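Local coordinates for putative transcriptional regulator (Streptomyces coelicolor, PDB 2HXI), which probably binds DNA at cis-regulatory sites as a transcriptional regulator of the TetR family, using an N-terminal helix-turn-helix domain, at residues S65-R68 with N72-E75; R68-R71 with E75-R78. One frame throughout, in Å; residues are numbered along the deposited sequence.

Contact 1 of 2, residues S65-R68 with N72-E75; sequences SLYR and NKTE
Tyr67 reaches across the turn to the start of helix 73-88, and its direct contacts there are van der Waals in kind. The ring carbon CE1 lies 3.5 Å from Asn72 C, while the ring is set obliquely to that backbone. The hydroxyl goes furthest: Tyr67 OH rests 3.3 Å from Lys73 CB. Lys73 then turns away, its CG anti to the backbone N (chi1 -168°) and the chain extended, which carries the ammonium group clear of the phenol.

The polar link is indirect. Tyr67 OH comes within 3.2 Å of Lys73 N, but the angle is too poor for a hydrogen bond. A water joins them instead, accepting from Lys73 N at 2.6 Å and bonding Tyr67 OH at 3.2 Å. With an alanine in place of Tyr67, the bridging water would probably lose its hydroxyl mate and the Asn72-Lys73 backbone its ring cover.

Within 72-75 a capping bond fixes the helix start. Asn72 is the N-cap, and its OD1 accepts from Glu75 N at 2.8 Å with an N-H...O angle of 151°, Glu75 N lying nearly in line with the side-chain C=O of Asn72 (168°).

Two amides of the first helical turn, those of Lys73 and Glu75, thus have acceptors, a water and a side chain. At the protein surface, Tyr67 and Lys73 probably face the DNA backbone, as the equivalent tyrosine and lysine do in TetR itself.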
loop_
_atom_site.group_PDB
_atom_site.type_symbol
_atom_site.label_atom_id
_atom_site.label_comp_id
_atom_site.label_asym_id
_atom_site.label_seq_id
_atom_site.Cartn_x
_atom_site.Cartn_y
_atom_site.Cartn_z
ATOM N N SER B 65 -6.909 28.875 -17.889
ATOM C CA SER B 65 -5.492 29.134 -18.188
ATOM C C SER B 65 -4.559 28.076 -17.656
ATOM O O SER B 65 -3.504 27.811 -18.238
ATOM C CB SER B 65 -5.069 30.458 -17.604
ATOM O OG SER B 65 -5.735 31.498 -18.289
ATOM N N LEU B 66 -4.928 27.481 -16.523
ATOM C CA LEU B 66 -4.073 26.480 -15.921
ATOM C C LEU B 66 -4.038 25.246 -16.738
ATOM O O LEU B 66 -3.005 24.574 -16.737
ATOM C CB LEU B 66 -4.564 26.053 -14.539
ATOM C CG LEU B 66 -4.152 27.072 -13.497
ATOM C CD1 LEU B 66 -4.486 26.365 -12.173
ATOM C CD2 LEU B 66 -2.671 27.517 -13.651
ATOM N N TYR B 67 -5.177 24.920 -17.362
ATOM C CA TYR B 67 -5.269 23.685 -18.148
ATOM C C TYR B 67 -4.541 23.703 -19.458
ATOM O O TYR B 67 -4.517 22.698 -20.176
ATOM C CB TYR B 67 -6.697 23.287 -18.334
ATOM C CG TYR B 67 -7.055 22.420 -17.167
ATOM C CD1 TYR B 67 -6.175 21.359 -16.759
ATOM C CD2 TYR B 67 -8.213 22.662 -16.440
ATOM C CE1 TYR B 67 -6.498 20.537 -15.660
ATOM C CE2 TYR B 67 -8.556 21.868 -15.352
ATOM C CZ TYR B 67 -7.707 20.805 -14.948
ATOM O OH TYR B 67 -8.075 20.004 -13.856
ATOM N N ARG B 68 -3.914 24.832 -19.753
ATOM C CA ARG B 68 -2.936 24.871 -20.844
ATOM C C ARG B 68 -1.699 24.091 -20.437
ATOM O O ARG B 68 -0.893 23.687 -21.280
ATOM C CB ARG B 68 -2.546 26.311 -21.152
ATOM C CG ARG B 68 -3.631 27.087 -21.882
ATOM C CD ARG B 68 -3.031 28.315 -22.477
ATOM N NE ARG B 68 -2.096 28.004 -23.576
ATOM C CZ ARG B 68 -1.414 28.926 -24.224
ATOM N NH1 ARG B 68 -1.589 30.200 -23.871
ATOM N NH2 ARG B 68 -0.578 28.587 -25.215
ATOM N N ASN B 72 -5.213 17.315 -17.752
ATOM C CA ASN B 72 -6.388 17.129 -16.845
ATOM C C ASN B 72 -5.980 17.135 -15.358
ATOM O O ASN B 72 -4.795 17.206 -15.044
ATOM C CB ASN B 72 -7.128 15.810 -17.184
ATOM C CG ASN B 72 -6.192 14.586 -17.216
ATOM O OD1 ASN B 72 -5.408 14.358 -16.296
ATOM N ND2 ASN B 72 -6.286 13.786 -18.294
ATOM N N LYS B 73 -6.946 17.020 -14.447
ATOM C CA LYS B 73 -6.614 17.043 -13.042
ATOM C C LYS B 73 -5.729 15.890 -12.525
ATOM O O LYS B 73 -4.940 16.115 -11.591
ATOM C CB LYS B 73 -7.866 17.114 -12.175
ATOM C CG LYS B 73 -7.535 17.428 -10.753
ATOM C CD LYS B 73 -8.785 17.460 -9.873
ATOM C CE LYS B 73 -8.387 17.586 -8.411
ATOM N NZ LYS B 73 -9.607 17.576 -7.499
ATOM N N THR B 74 -5.851 14.671 -13.089
ATOM C CA THR B 74 -5.003 13.603 -12.562
ATOM C C THR B 74 -3.602 13.813 -13.088
ATOM O O THR B 74 -2.643 13.496 -12.388
ATOM C CB THR B 74 -5.546 12.107 -12.776
ATOM O OG1 THR B 74 -4.788 11.439 -13.793
ATOM C CG2 THR B 74 -7.019 12.042 -13.015
ATOM N N GLU B 75 -3.477 14.401 -14.295
ATOM C CA GLU B 75 -2.142 14.715 -14.836
ATOM C C GLU B 75 -1.502 15.840 -14.026
ATOM O O GLU B 75 -0.278 15.879 -13.828
ATOM C CB GLU B 75 -2.185 15.095 -16.317
ATOM C CG GLU B 75 -2.198 13.920 -17.301
ATOM C CD GLU B 75 -1.310 12.746 -16.866
ATOM O OE1 GLU B 75 -0.057 12.826 -16.964
ATOM O OE2 GLU B 75 -1.880 11.727 -16.431
HETATM O O HOH W 1 -9.357 17.518 -15.350
#

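Contact 2 of 2, residues R68-R71 with E75-R78; sequences RHFR and ELLR
Phe70 and Leu76 bring the two backbones closest, their CA atoms 5.5 Å apart where the loop after the probable recognition helix, 63-66, extended at Phe70, passes the first turn of helix 73-88. Phe70 points its CB toward that helix, with CG anti to its carbonyl carbon (chi1 -51°), which lays the ring against Leu76. The evidence for an off-centre CH-pi contact is that Leu76 CA sits 4.3 Å from the centroid of the Phe70 ring, 28° off the normal. The leucine side chain continues the same packing: Phe70 CG is 4.0 Å from Leu76 CB, and Leu76 CG lies over one ring face, 4.1 Å from Phe70 CD2. Backbone CH, methylene and methine groups therefore all share this aromatic surface.

A second, more peripheral touch is made by aliphatic parts of two charged residues, Arg71 CB meeting Glu75 CG at 4.1 Å. Beyond CG the glutamate bends (chi2 -38°), and its carboxylate is engaged within its own helix: Arg78 NH1 forms a salt bridge with Glu75 OE1 at 3.2 Å, in which the hydrogen bond is weak. The carboxyl carbon lies at the edge of the Arg78 guanidinium, in its plane. Arg71 NH1 stays 5.2 Å from Glu75 OE1, so any attraction across the contact is probably long-range only. Arg78 has a further hold, its NE donating to Gly127 O.

Around the contact, the buried pair packs where the first turn of helix 73-88 meets the helices of the DNA-binding domain. Phe70 also packs on Thr31 and Leu35 of helix 31-43, whereas Leu76 touches Val52 and Leu55 of helix 52-58. Leu77 and Arg78 of helix 73-88 meet helix 117-126, connecting the helix-turn-helix region to the rest of the chain.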
loop_
_atom_site.group_PDB
_atom_site.type_symbol
_atom_site.label_atom_id
_atom_site.label_comp_id
_atom_site.label_asym_id
_atom_site.label_seq_id
_atom_site.Cartn_x
_atom_site.Cartn_y
_atom_site.Cartn_z
ATOM N N ARG B 68 -3.914 24.832 -19.753
ATOM C CA ARG B 68 -2.936 24.871 -20.844
ATOM C C ARG B 68 -1.699 24.091 -20.437
ATOM O O ARG B 68 -0.893 23.687 -21.280
ATOM C CB ARG B 68 -2.546 26.311 -21.152
ATOM C CG ARG B 68 -3.631 27.087 -21.882
ATOM C CD ARG B 68 -3.031 28.315 -22.477
ATOM N NE ARG B 68 -2.096 28.004 -23.576
ATOM C CZ ARG B 68 -1.414 28.926 -24.224
ATOM N NH1 ARG B 68 -1.589 30.200 -23.871
ATOM N NH2 ARG B 68 -0.578 28.587 -25.215
ATOM N N HIS B 69 -1.545 23.890 -19.139
ATOM C CA HIS B 69 -0.334 23.250 -18.611
ATOM C C HIS B 69 -0.438 21.742 -18.372
ATOM O O HIS B 69 0.597 21.039 -18.357
ATOM C CB HIS B 69 0.064 23.909 -17.323
ATOM C CG HIS B 69 0.700 25.235 -17.512
ATOM N ND1 HIS B 69 -0.023 26.404 -17.560
ATOM C CD2 HIS B 69 1.997 25.580 -17.686
ATOM C CE1 HIS B 69 0.805 27.418 -17.738
ATOM N NE2 HIS B 69 2.035 26.944 -17.830
ATOM N N PHE B 70 -1.668 21.269 -18.175
ATOM C CA PHE B 70 -1.928 19.871 -17.796
ATOM C C PHE B 70 -3.118 19.348 -18.550
ATOM O O PHE B 70 -4.181 19.978 -18.560
ATOM C CB PHE B 70 -2.162 19.769 -16.277
ATOM C CG PHE B 70 -1.077 20.442 -15.493
ATOM C CD1 PHE B 70 0.186 19.856 -15.398
ATOM C CD2 PHE B 70 -1.296 21.697 -14.920
ATOM C CE1 PHE B 70 1.198 20.496 -14.720
ATOM C CE2 PHE B 70 -0.293 22.353 -14.240
ATOM C CZ PHE B 70 0.947 21.760 -14.121
ATOM N N ARG B 71 -2.939 18.188 -19.187
ATOM C CA ARG B 71 -4.020 17.559 -19.914
ATOM C C ARG B 71 -5.329 17.505 -19.075
ATOM O O ARG B 71 -6.417 17.681 -19.625
ATOM C CB ARG B 71 -3.552 16.190 -20.410
ATOM C CG ARG B 71 -4.568 15.345 -21.135
ATOM C CD ARG B 71 -3.876 14.062 -21.584
ATOM N NE ARG B 71 -2.933 14.337 -22.677
ATOM C CZ ARG B 71 -1.744 13.747 -22.847
ATOM N NH1 ARG B 71 -1.296 12.829 -21.987
ATOM N NH2 ARG B 71 -0.994 14.085 -23.894
ATOM N N GLU B 75 -3.477 14.401 -14.295
ATOM C CA GLU B 75 -2.142 14.715 -14.836
ATOM C C GLU B 75 -1.502 15.840 -14.026
ATOM O O GLU B 75 -0.278 15.879 -13.828
ATOM C CB GLU B 75 -2.185 15.095 -16.317
ATOM C CG GLU B 75 -2.198 13.920 -17.301
ATOM C CD GLU B 75 -1.310 12.746 -16.866
ATOM O OE1 GLU B 75 -0.057 12.826 -16.964
ATOM O OE2 GLU B 75 -1.880 11.727 -16.431
ATOM N N LEU B 76 -2.346 16.769 -13.579
ATOM C CA LEU B 76 -1.904 17.857 -12.694
ATOM C C LEU B 76 -1.400 17.255 -11.373
ATOM O O LEU B 76 -0.305 17.538 -10.981
ATOM C CB LEU B 76 -3.071 18.829 -12.438
ATOM C CG LEU B 76 -2.865 20.060 -11.554
ATOM C CD1 LEU B 76 -4.135 20.925 -11.504
ATOM C CD2 LEU B 76 -2.555 19.697 -10.187
ATOM N N LEU B 77 -2.204 16.431 -10.713
ATOM C CA LEU B 77 -1.808 15.755 -9.453
ATOM C C LEU B 77 -0.578 14.877 -9.587
ATOM O O LEU B 77 0.252 14.879 -8.708
ATOM C CB LEU B 77 -2.960 14.984 -8.815
ATOM C CG LEU B 77 -4.089 15.866 -8.239
ATOM C CD1 LEU B 77 -5.167 15.048 -7.553
ATOM C CD2 LEU B 77 -3.548 16.987 -7.297
ATOM N N ARG B 78 -0.441 14.120 -10.665
ATOM C CA ARG B 78 0.799 13.366 -10.892
ATOM C C ARG B 78 1.979 14.292 -10.978
ATOM O O ARG B 78 3.044 13.999 -10.455
ATOM C CB ARG B 78 0.753 12.590 -12.230
ATOM C CG ARG B 78 -0.234 11.465 -12.311
ATOM C CD ARG B 78 0.046 10.725 -13.616
ATOM N NE ARG B 78 1.372 10.088 -13.670
ATOM C CZ ARG B 78 2.064 9.898 -14.799
ATOM N NH1 ARG B 78 1.582 10.326 -15.959
ATOM N NH2 ARG B 78 3.241 9.282 -14.790
#

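Contacts 1 and 2 overlap along the connection from helix 63-66 into helix 73-88, their centres about 4 Å apart. Contact 1 lies at the surface, whereas contact 2 is partly buried and runs from the hydrophobic core outward to charged residues. Both use helix 73-88, the first at its N-terminal end and the second from Glu75 onward. Chemistry follows place: a water bridge and a side-chain cap serve the solvent side, while ring-to-aliphatic packing fills the inner side. Glu75 joins them, with its backbone amide in the cap of contact 1 and its side chain in contact 2.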